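Local atomic coordinates of thioesterase superfamily (Jannaschia sp., PDB entry 2OAF), a protein that probably hydrolyses thioester substrates, as expected of a hotdog-fold member of the thioesterase superfamily. Residues Val69-Val74 with Phe122-Thr127; His93-Arg98 with Thr105-Gly110; Thr97-Lys102 with Leu144-Ile149. All coordinates share one frame; numbering follows the deposited sequence.

Three contacts of one curled antiparallel sheet illustrate how chemistry follows place in the fold. Interaction 2, the pairing of 93-98 with 105-110, is the buried one: a hairpin with a nearly unbroken backbone ladder and an arginine-carboxylate network on one face. Interaction 1, partly buried, ties strand 69-80 to strand 115-128 through an interrupted ladder and a sulfur-aromatic contact. It meets interaction 2 where Phe122 N and Phe106 O lie 2.7 Å apart, since strands 103-112 and 115-128 are neighbours. Interaction 3 lies at the surface and shares Thr97 and Arg98 with interaction 2, but joins that strand to the C-terminal segment mainly by aliphatic packing.

Interaction 1. Residues Val69-Val74 with Phe122-Thr127; sequences VGTPFV and FTCVFT. With PO4 (phosphate ion), chain D.
The thiol sulfur of Cys124 sits over one face of the Phe73 ring, SG 3.5 Å from the ring centroid and 18° off the normal, displaced toward the CD2-CE2 side. Phe73 CG stands opposite its own carbonyl carbon (chi1 -72°), which brings the ring over the partner strand, where CE2 also meets Phe122 CB edge-on at 3.8 Å. Farther along, Thr71 CG2 lies alongside the Phe126 ring, 3.8 Å from CD2, while Val69 CG1 comes to that ring's edge in its plane. Pro72 and Thr127 reach toward each other, their CG and CG2 atoms 3.7 Å apart.

Backbone bonds carry these groups in antiparallel pairing. Gly70 and Thr127 form a hydrogen-bonded pair; Val74 N gives Thr123 O a straight bond of 2.8 Å at 171°. Between them, Val125 N binds Pro72 O at 3.0 Å. Phe73 pairs with Cys124 without backbone hydrogen bonds, and its N turns away from the partner strand to bind O3 of a phosphate ion at 3.1 Å; Thr36 of the second subunit holds the same ion. With an alanine in place of Phe73, the Cys124 sulfur would probably lose its aromatic cover and a gap would open beside Phe122 and Leu44 of helix 39-54. The contact thus combines an interrupted ladder with a soft, polarisable sulfur-ring packing, and the outward-facing amide of Phe73 is able to bind an anion beside the second subunit.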
loop_
_atom_site.group_PDB
_atom_site.type_symbol
_atom_site.label_atom_id
_atom_site.label_comp_id
_atom_site.label_asym_id
_atom_site.label_seq_id
_atom_site.Cartn_x
_atom_site.Cartn_y
_atom_site.Cartn_z
ATOM N N VAL B 69 -4.927 21.335 -13.007
ATOM C CA VAL B 69 -4.858 21.860 -11.658
ATOM C C VAL B 69 -4.428 20.738 -10.728
ATOM O O VAL B 69 -5.084 19.701 -10.656
ATOM C CB VAL B 69 -6.218 22.447 -11.205
ATOM C CG1 VAL B 69 -6.163 22.827 -9.715
ATOM C CG2 VAL B 69 -6.587 23.683 -12.046
ATOM N N GLY B 70 -3.299 20.934 -10.051
ATOM C CA GLY B 70 -2.856 20.008 -9.038
ATOM C C GLY B 70 -3.200 20.546 -7.675
ATOM O O GLY B 70 -3.361 21.761 -7.498
ATOM N N THR B 71 -3.356 19.651 -6.709
ATOM C CA THR B 71 -3.639 20.058 -5.331
ATOM C C THR B 71 -2.745 19.248 -4.391
ATOM O O THR B 71 -3.221 18.479 -3.591
ATOM C CB THR B 71 -5.143 19.962 -4.941
ATOM O OG1 THR B 71 -5.568 18.597 -4.830
ATOM C CG2 THR B 71 -6.022 20.686 -5.921
ATOM N N PRO B 72 -1.429 19.460 -4.479
ATOM C CA PRO B 72 -0.515 18.724 -3.594
ATOM C C PRO B 72 -0.747 19.032 -2.102
ATOM O O PRO B 72 -1.116 20.143 -1.749
ATOM C CB PRO B 72 0.880 19.181 -4.066
ATOM C CG PRO B 72 0.645 20.486 -4.751
ATOM C CD PRO B 72 -0.712 20.399 -5.369
ATOM N N PHE B 73 -0.513 18.043 -1.247
ATOM C CA PHE B 73 -0.683 18.230 0.193
ATOM C C PHE B 73 0.481 18.931 0.837
ATOM O O PHE B 73 1.644 18.693 0.502
ATOM C CB PHE B 73 -0.911 16.893 0.888
ATOM C CG PHE B 73 -2.251 16.327 0.600
ATOM C CD1 PHE B 73 -2.474 15.601 -0.559
ATOM C CD2 PHE B 73 -3.316 16.574 1.452
ATOM C CE1 PHE B 73 -3.723 15.105 -0.865
ATOM C CE2 PHE B 73 -4.574 16.067 1.152
ATOM C CZ PHE B 73 -4.768 15.323 -0.016
ATOM N N VAL B 74 0.165 19.808 1.779
ATOM C CA VAL B 74 1.198 20.490 2.568
ATOM C C VAL B 74 1.083 20.163 4.065
ATOM O O VAL B 74 2.043 20.340 4.803
ATOM C CB VAL B 74 1.221 22.010 2.325
ATOM C CG1 VAL B 74 1.694 22.315 0.898
ATOM C CG2 VAL B 74 -0.133 22.639 2.601
ATOM N N PHE B 122 -6.857 18.016 6.330
ATOM C CA PHE B 122 -5.909 17.804 5.241
ATOM C C PHE B 122 -5.848 19.050 4.380
ATOM O O PHE B 122 -6.863 19.472 3.842
ATOM C CB PHE B 122 -6.404 16.636 4.389
ATOM C CG PHE B 122 -6.630 15.368 5.178
ATOM C CD1 PHE B 122 -7.840 15.134 5.827
ATOM C CD2 PHE B 122 -5.640 14.414 5.261
ATOM C CE1 PHE B 122 -8.047 13.960 6.541
ATOM C CE2 PHE B 122 -5.837 13.244 5.975
ATOM C CZ PHE B 122 -7.051 13.031 6.631
ATOM N N THR B 123 -4.664 19.638 4.263
ATOM C CA THR B 123 -4.485 20.931 3.627
ATOM C C THR B 123 -3.637 20.770 2.373
ATOM O O THR B 123 -2.570 20.134 2.401
ATOM C CB THR B 123 -3.783 21.909 4.580
ATOM O OG1 THR B 123 -4.523 21.970 5.805
ATOM C CG2 THR B 123 -3.713 23.316 3.956
ATOM N N CYS B 124 -4.158 21.304 1.275
ATOM C CA CYS B 124 -3.557 21.275 -0.052
ATOM C C CYS B 124 -3.323 22.700 -0.548
ATOM O O CYS B 124 -4.078 23.587 -0.204
ATOM C CB CYS B 124 -4.548 20.632 -1.008
ATOM S SG CYS B 124 -4.926 18.925 -0.549
ATOM N N VAL B 125 -2.296 22.894 -1.373
ATOM C CA VAL B 125 -2.137 24.120 -2.153
ATOM C C VAL B 125 -2.539 23.782 -3.595
ATOM O O VAL B 125 -2.895 22.642 -3.882
ATOM C CB VAL B 125 -0.702 24.683 -2.070
ATOM C CG1 VAL B 125 -0.411 25.200 -0.652
ATOM C CG2 VAL B 125 0.339 23.649 -2.538
ATOM N N PHE B 126 -2.513 24.768 -4.481
ATOM C CA PHE B 126 -2.920 24.592 -5.879
ATOM C C PHE B 126 -1.724 24.820 -6.764
ATOM O O PHE B 126 -0.916 25.724 -6.495
ATOM C CB PHE B 126 -4.027 25.583 -6.255
ATOM C CG PHE B 126 -5.343 25.297 -5.599
ATOM C CD1 PHE B 126 -5.629 25.795 -4.336
ATOM C CD2 PHE B 126 -6.310 24.502 -6.236
ATOM C CE1 PHE B 126 -6.865 25.521 -3.713
ATOM C CE2 PHE B 126 -7.541 24.227 -5.610
ATOM C CZ PHE B 126 -7.809 24.735 -4.347
ATOM N N THR B 127 -1.603 23.997 -7.803
ATOM C CA THR B 127 -0.577 24.187 -8.821
ATOM C C THR B 127 -1.195 24.258 -10.223
ATOM O O THR B 127 -2.347 23.837 -10.446
ATOM C CB THR B 127 0.451 23.035 -8.818
ATOM O OG1 THR B 127 -0.235 21.807 -9.044
ATOM C CG2 THR B 127 1.233 22.950 -7.486
HETATM P P PO4 D . 1.241 14.383 -3.495
HETATM O O1 PO4 D . 2.628 14.024 -3.042
HETATM O O2 PO4 D . 0.296 13.297 -3.013
HETATM O O3 PO4 D . 0.878 15.723 -2.859
HETATM O O4 PO4 D . 1.176 14.506 -5.017
#

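Interaction 2. Residues His93-Arg98 with Thr105-Gly110; sequences HTWPTR and TFRVDG. With PO4 (phosphate ion), chain H.
Thr105 O is gripped by two successive amides of the opposite strand: Thr97 N binds it at 2.8 Å, nearly along the C=O direction, and Arg98 N adds a weak bond of 3.5 Å. Two residues facing one make a classic beta bulge, beyond which Thr105 N returns a bond to Arg98 O. Away from it the hairpin is regular, His93 with Asp109 and Trp95 with Arg107 forming hydrogen-bonded pairs.

On the face carrying Trp95, Arg107 and Asp109, the arginine is folded over the indole. Its CB lies above the six-membered ring of Trp95, 3.4 Å from the centroid, a CH-pi contact. Bends at chi2 (-80°) and chi3 (-77°) then curl the chain back, so that Trp95 CH2 stands over the centre of the guanidinium; the two planes are 56° apart, too steep for a parallel stack. End-on, Arg107 NH1 and NH2 both hold Asp109 OD1, at 2.7 and 2.8 Å, nearly in the guanidinium plane. Gly120 O and Gln10 O take further bonds from NH1 and NH2, and Arg12 pairs with Asp109 OD2.

At the hairpin's end Arg98 NH1 gives a hydrogen to a water at 2.6 Å that also bonds Thr105 OG1, itself bonded to Thr123. The Arg98 guanidinium points NH2 at phosphate O1 (3.0 Å) and NH1 at O2. Buried charge is thus met by opposite charge and by carbonyls: the Arg107-Asp109 pair is likely to remain ionised, with the carboxylate and its neighbours fixing the guanidinium against rotation over the indole.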
loop_
_atom_site.group_PDB
_atom_site.type_symbol
_atom_site.label_atom_id
_atom_site.label_comp_id
_atom_site.label_asym_id
_atom_site.label_seq_id
_atom_site.Cartn_x
_atom_site.Cartn_y
_atom_site.Cartn_z
ATOM N N HIS B 93 -17.172 11.022 6.110
ATOM C CA HIS B 93 -17.897 12.294 5.987
ATOM C C HIS B 93 -16.866 13.370 5.670
ATOM O O HIS B 93 -15.949 13.619 6.468
ATOM C CB HIS B 93 -18.615 12.660 7.294
ATOM C CG HIS B 93 -19.639 11.664 7.736
ATOM N ND1 HIS B 93 -20.984 11.966 7.812
ATOM C CD2 HIS B 93 -19.520 10.371 8.123
ATOM C CE1 HIS B 93 -21.644 10.907 8.245
ATOM N NE2 HIS B 93 -20.783 9.921 8.432
ATOM N N THR B 94 -17.014 14.018 4.522
ATOM C CA THR B 94 -15.931 14.804 3.940
ATOM C C THR B 94 -16.441 16.168 3.522
ATOM O O THR B 94 -17.482 16.282 2.853
ATOM C CB THR B 94 -15.372 14.073 2.702
ATOM O OG1 THR B 94 -15.035 12.751 3.100
ATOM C CG2 THR B 94 -14.124 14.769 2.135
ATOM N N TRP B 95 -15.714 17.209 3.897
ATOM C CA TRP B 95 -16.099 18.544 3.480
ATOM C C TRP B 95 -14.940 19.521 3.577
ATOM O O TRP B 95 -14.027 19.304 4.357
ATOM C CB TRP B 95 -17.273 19.055 4.341
ATOM C CG TRP B 95 -16.906 19.372 5.746
ATOM C CD1 TRP B 95 -16.677 20.605 6.257
ATOM C CD2 TRP B 95 -16.706 18.440 6.831
ATOM N NE1 TRP B 95 -16.366 20.510 7.593
ATOM C CE2 TRP B 95 -16.365 19.198 7.971
ATOM C CE3 TRP B 95 -16.761 17.047 6.941
ATOM C CZ2 TRP B 95 -16.101 18.621 9.216
ATOM C CZ3 TRP B 95 -16.510 16.464 8.191
ATOM C CH2 TRP B 95 -16.168 17.258 9.306
ATOM N N PRO B 96 -15.007 20.619 2.803
ATOM C CA PRO B 96 -14.024 21.685 2.928
ATOM C C PRO B 96 -14.369 22.577 4.098
ATOM O O PRO B 96 -15.481 23.108 4.171
ATOM C CB PRO B 96 -14.181 22.464 1.634
ATOM C CG PRO B 96 -15.613 22.240 1.242
ATOM C CD PRO B 96 -15.992 20.898 1.737
ATOM N N THR B 97 -13.409 22.750 4.990
ATOM C CA THR B 97 -13.595 23.545 6.174
ATOM C C THR B 97 -13.124 24.988 5.948
ATOM O O THR B 97 -13.572 25.913 6.630
ATOM C CB THR B 97 -12.925 22.859 7.411
ATOM O OG1 THR B 97 -13.423 23.448 8.620
ATOM C CG2 THR B 97 -11.384 22.915 7.376
ATOM N N ARG B 98 -12.262 25.179 4.950
ATOM C CA ARG B 98 -11.639 26.450 4.716
ATOM C C ARG B 98 -11.029 26.534 3.322
ATOM O O ARG B 98 -10.457 25.565 2.846
ATOM C CB ARG B 98 -10.546 26.599 5.783
ATOM C CG ARG B 98 -9.494 27.579 5.432
ATOM C CD ARG B 98 -8.530 27.862 6.566
ATOM N NE ARG B 98 -8.095 29.246 6.411
ATOM C CZ ARG B 98 -7.299 29.671 5.427
ATOM N NH1 ARG B 98 -6.790 28.812 4.525
ATOM N NH2 ARG B 98 -6.987 30.953 5.362
ATOM N N THR B 105 -8.509 23.393 3.025
ATOM C CA THR B 105 -8.438 22.352 4.037
ATOM C C THR B 105 -9.729 21.572 4.024
ATOM O O THR B 105 -10.829 22.141 4.112
ATOM C CB THR B 105 -8.195 22.905 5.433
ATOM O OG1 THR B 105 -6.976 23.652 5.442
ATOM C CG2 THR B 105 -8.144 21.777 6.486
ATOM N N PHE B 106 -9.567 20.257 3.899
ATOM C CA PHE B 106 -10.651 19.302 3.965
ATOM C C PHE B 106 -10.618 18.635 5.308
ATOM O O PHE B 106 -9.538 18.229 5.769
ATOM C CB PHE B 106 -10.481 18.220 2.898
ATOM C CG PHE B 106 -10.807 18.689 1.507
ATOM C CD1 PHE B 106 -12.098 18.646 1.035
ATOM C CD2 PHE B 106 -9.822 19.167 0.675
ATOM C CE1 PHE B 106 -12.402 19.070 -0.249
ATOM C CE2 PHE B 106 -10.127 19.575 -0.610
ATOM C CZ PHE B 106 -11.426 19.520 -1.063
ATOM N N ARG B 107 -11.809 18.480 5.886
ATOM C CA ARG B 107 -12.051 17.593 7.004
ATOM C C ARG B 107 -12.604 16.271 6.508
ATOM O O ARG B 107 -13.397 16.242 5.558
ATOM C CB ARG B 107 -13.069 18.229 7.935
ATOM C CG ARG B 107 -12.519 19.318 8.784
ATOM C CD ARG B 107 -11.755 18.797 10.022
ATOM N NE ARG B 107 -12.686 18.365 11.048
ATOM C CZ ARG B 107 -13.088 17.112 11.252
ATOM N NH1 ARG B 107 -12.594 16.121 10.538
ATOM N NH2 ARG B 107 -13.986 16.861 12.191
ATOM N N VAL B 108 -12.172 15.186 7.140
ATOM C CA VAL B 108 -12.762 13.870 6.943
ATOM C C VAL B 108 -12.949 13.218 8.320
ATOM O O VAL B 108 -11.987 13.143 9.100
ATOM C CB VAL B 108 -11.883 12.939 6.088
ATOM C CG1 VAL B 108 -12.532 11.550 5.972
ATOM C CG2 VAL B 108 -11.587 13.552 4.701
ATOM N N ASP B 109 -14.176 12.770 8.616
ATOM C CA ASP B 109 -14.455 11.966 9.800
ATOM C C ASP B 109 -14.744 10.575 9.251
ATOM O O ASP B 109 -15.636 10.385 8.385
ATOM C CB ASP B 109 -15.689 12.407 10.596
ATOM C CG ASP B 109 -15.494 13.704 11.378
ATOM O OD1 ASP B 109 -14.363 14.233 11.432
ATOM O OD2 ASP B 109 -16.508 14.191 11.948
ATOM N N GLY B 110 -14.028 9.601 9.782
ATOM C CA GLY B 110 -14.238 8.197 9.405
ATOM C C GLY B 110 -15.109 7.588 10.479
ATOM O O GLY B 110 -14.711 7.575 11.649
HETATM P P PO4 H . -3.877 30.716 2.576
HETATM O O1 PO4 H . -4.513 31.546 3.682
HETATM O O2 PO4 H . -4.914 29.784 2.007
HETATM O O3 PO4 H . -3.372 31.689 1.519
HETATM O O4 PO4 H . -2.751 29.859 3.132
HETATM O O HOH W 1 -6.401 26.211 4.295
#

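Interaction 3. Residues Thr97-Lys102 with Leu144-Ile149; sequences TRLGTK and LIEPHI. With PO4 (phosphate ion), chain H.
Leu99 reaches across to Ile145, Glu146 and Ile149, and aliphatic packing carries most of the contact. The CG of Leu99 is turned directly opposite its backbone N (chi1 177°), which sends CD2 toward the helix, 4.0 Å from Ile145 CG2; the two side chains cross at about a right angle. Nearer the strand, Ile149 CD1 rests against Leu99 CB at 3.8 Å. The methylene of Glu146, CG, touches the same CD2 more loosely, and the other branch of Ile149 bears on backbone rather than side chain, its CG2 lying 3.4 Å from Thr97 O.

Backbone hydrogen bonds hold the 144-149 side in shape, while the two segments meet without a direct polar bond. The segment 144-149 is wound tightly by turns in which His148 N bonds Ile145 O (2.9 Å) and Ile149 N bonds Glu146 O (3.1 Å), so that Ile145 and Ile149 present their side chains to the same strand. Arg142 of helix 139-145 does bridge the two sides: it forms a salt bridge with Glu146 OE2 and a hydrogen bond to Gly100 O.

The third element is a bound phosphate, probably from the crystallisation liquor. Beyond Leu99 the chain turns around this ion, which Arg98 holds; Lys102 N gives O3 a bond of 3.1 Å and O2 a weak one, and Gly100, with no side chain, lets O2 come to 3.2 Å from its CA. Ser103 OG also bonds this phosphate.

In the fold, the end of strand 90-99 is thus flanked by helix 139-145 and the residues that follow it. Leu99 also packs on Ile104 of strand 103-112, whereas Ile145 continues inward to Pro96 and to Trp50 and Trp51 of helix 39-54.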
loop_
_atom_site.group_PDB
_atom_site.type_symbol
_atom_site.label_atom_id
_atom_site.label_comp_id
_atom_site.label_asym_id
_atom_site.label_seq_id
_atom_site.Cartn_x
_atom_site.Cartn_y
_atom_site.Cartn_z
ATOM N N THR B 97 -13.409 22.750 4.990
ATOM C CA THR B 97 -13.595 23.545 6.174
ATOM C C THR B 97 -13.124 24.988 5.948
ATOM O O THR B 97 -13.572 25.913 6.630
ATOM C CB THR B 97 -12.925 22.859 7.411
ATOM O OG1 THR B 97 -13.423 23.448 8.620
ATOM C CG2 THR B 97 -11.384 22.915 7.376
ATOM N N ARG B 98 -12.262 25.179 4.950
ATOM C CA ARG B 98 -11.639 26.450 4.716
ATOM C C ARG B 98 -11.029 26.534 3.322
ATOM O O ARG B 98 -10.457 25.565 2.846
ATOM C CB ARG B 98 -10.546 26.599 5.783
ATOM C CG ARG B 98 -9.494 27.579 5.432
ATOM C CD ARG B 98 -8.530 27.862 6.566
ATOM N NE ARG B 98 -8.095 29.246 6.411
ATOM C CZ ARG B 98 -7.299 29.671 5.427
ATOM N NH1 ARG B 98 -6.790 28.812 4.525
ATOM N NH2 ARG B 98 -6.987 30.953 5.362
ATOM N N LEU B 99 -11.128 27.701 2.687
ATOM C CA LEU B 99 -10.425 27.968 1.437
ATOM C C LEU B 99 -9.843 29.363 1.534
ATOM O O LEU B 99 -10.575 30.312 1.655
ATOM C CB LEU B 99 -11.396 27.879 0.263
ATOM C CG LEU B 99 -10.849 28.200 -1.140
ATOM C CD1 LEU B 99 -9.731 27.246 -1.605
ATOM C CD2 LEU B 99 -12.031 28.213 -2.118
ATOM N N GLY B 100 -8.523 29.488 1.536
ATOM C CA GLY B 100 -7.903 30.788 1.507
ATOM C C GLY B 100 -7.583 31.143 0.078
ATOM O O GLY B 100 -8.170 30.609 -0.850
ATOM N N THR B 101 -6.640 32.051 -0.087
ATOM C CA THR B 101 -6.198 32.469 -1.406
ATOM C C THR B 101 -5.352 31.376 -2.023
ATOM O O THR B 101 -5.432 31.133 -3.220
ATOM C CB THR B 101 -5.350 33.740 -1.309
ATOM O OG1 THR B 101 -6.092 34.755 -0.623
ATOM C CG2 THR B 101 -4.949 34.239 -2.688
ATOM N N LYS B 102 -4.528 30.733 -1.199
ATOM C CA LYS B 102 -3.580 29.729 -1.697
ATOM C C LYS B 102 -3.900 28.268 -1.335
ATOM O O LYS B 102 -3.515 27.383 -2.080
ATOM C CB LYS B 102 -2.161 30.126 -1.279
ATOM C CG LYS B 102 -1.671 31.366 -2.083
ATOM C CD LYS B 102 -0.305 31.916 -1.628
ATOM C CE LYS B 102 -0.348 32.455 -0.183
ATOM N NZ LYS B 102 0.734 33.459 0.074
ATOM N N LEU B 144 -17.092 26.393 -7.086
ATOM C CA LEU B 144 -17.580 25.049 -6.757
ATOM C C LEU B 144 -17.433 24.708 -5.286
ATOM O O LEU B 144 -18.253 23.951 -4.745
ATOM C CB LEU B 144 -16.788 23.960 -7.504
ATOM C CG LEU B 144 -16.862 23.950 -9.020
ATOM C CD1 LEU B 144 -16.003 22.780 -9.515
ATOM C CD2 LEU B 144 -18.320 23.872 -9.527
ATOM N N ILE B 145 -16.358 25.204 -4.661
ATOM C CA ILE B 145 -15.987 24.806 -3.299
ATOM C C ILE B 145 -16.794 25.564 -2.221
ATOM O O ILE B 145 -17.371 24.970 -1.314
ATOM C CB ILE B 145 -14.489 25.071 -3.050
ATOM C CG1 ILE B 145 -13.629 24.199 -3.986
ATOM C CG2 ILE B 145 -14.171 24.821 -1.567
ATOM C CD1 ILE B 145 -12.223 24.723 -4.237
ATOM N N GLU B 146 -16.835 26.890 -2.346
ATOM C CA GLU B 146 -17.426 27.770 -1.311
ATOM C C GLU B 146 -18.828 27.429 -0.806
ATOM O O GLU B 146 -19.085 27.540 0.408
ATOM C CB GLU B 146 -17.366 29.245 -1.759
ATOM C CG GLU B 146 -15.945 29.761 -1.662
ATOM C CD GLU B 146 -15.766 31.229 -1.981
ATOM O OE1 GLU B 146 -16.551 31.804 -2.777
ATOM O OE2 GLU B 146 -14.791 31.788 -1.434
ATOM N N PRO B 147 -19.742 27.017 -1.704
ATOM C CA PRO B 147 -21.078 26.625 -1.214
ATOM C C PRO B 147 -21.084 25.459 -0.220
ATOM O O PRO B 147 -22.106 25.232 0.456
ATOM C CB PRO B 147 -21.826 26.209 -2.496
ATOM C CG PRO B 147 -21.087 26.883 -3.600
ATOM C CD PRO B 147 -19.646 26.877 -3.166
ATOM N N HIS B 148 -19.978 24.726 -0.132
ATOM C CA HIS B 148 -19.917 23.565 0.748
ATOM C C HIS B 148 -19.157 23.813 2.049
ATOM O O HIS B 148 -19.058 22.907 2.882
ATOM C CB HIS B 148 -19.352 22.374 -0.010
ATOM C CG HIS B 148 -20.113 22.065 -1.254
ATOM N ND1 HIS B 148 -21.317 21.397 -1.239
ATOM C CD2 HIS B 148 -19.864 22.370 -2.551
ATOM C CE1 HIS B 148 -21.778 21.305 -2.476
ATOM N NE2 HIS B 148 -20.910 21.880 -3.291
ATOM N N ILE B 149 -18.633 25.026 2.227
ATOM C CA ILE B 149 -17.913 25.376 3.439
ATOM C C ILE B 149 -18.929 25.786 4.496
ATOM O O ILE B 149 -19.688 26.719 4.282
ATOM C CB ILE B 149 -16.852 26.515 3.215
ATOM C CG1 ILE B 149 -15.812 26.118 2.146
ATOM C CG2 ILE B 149 -16.121 26.796 4.515
ATOM C CD1 ILE B 149 -14.874 27.283 1.690
HETATM P P PO4 H . -3.877 30.716 2.576
HETATM O O1 PO4 H . -4.513 31.546 3.682
HETATM O O2 PO4 H . -4.914 29.784 2.007
HETATM O O3 PO4 H . -3.372 31.689 1.519
HETATM O O4 PO4 H . -2.751 29.859 3.132
#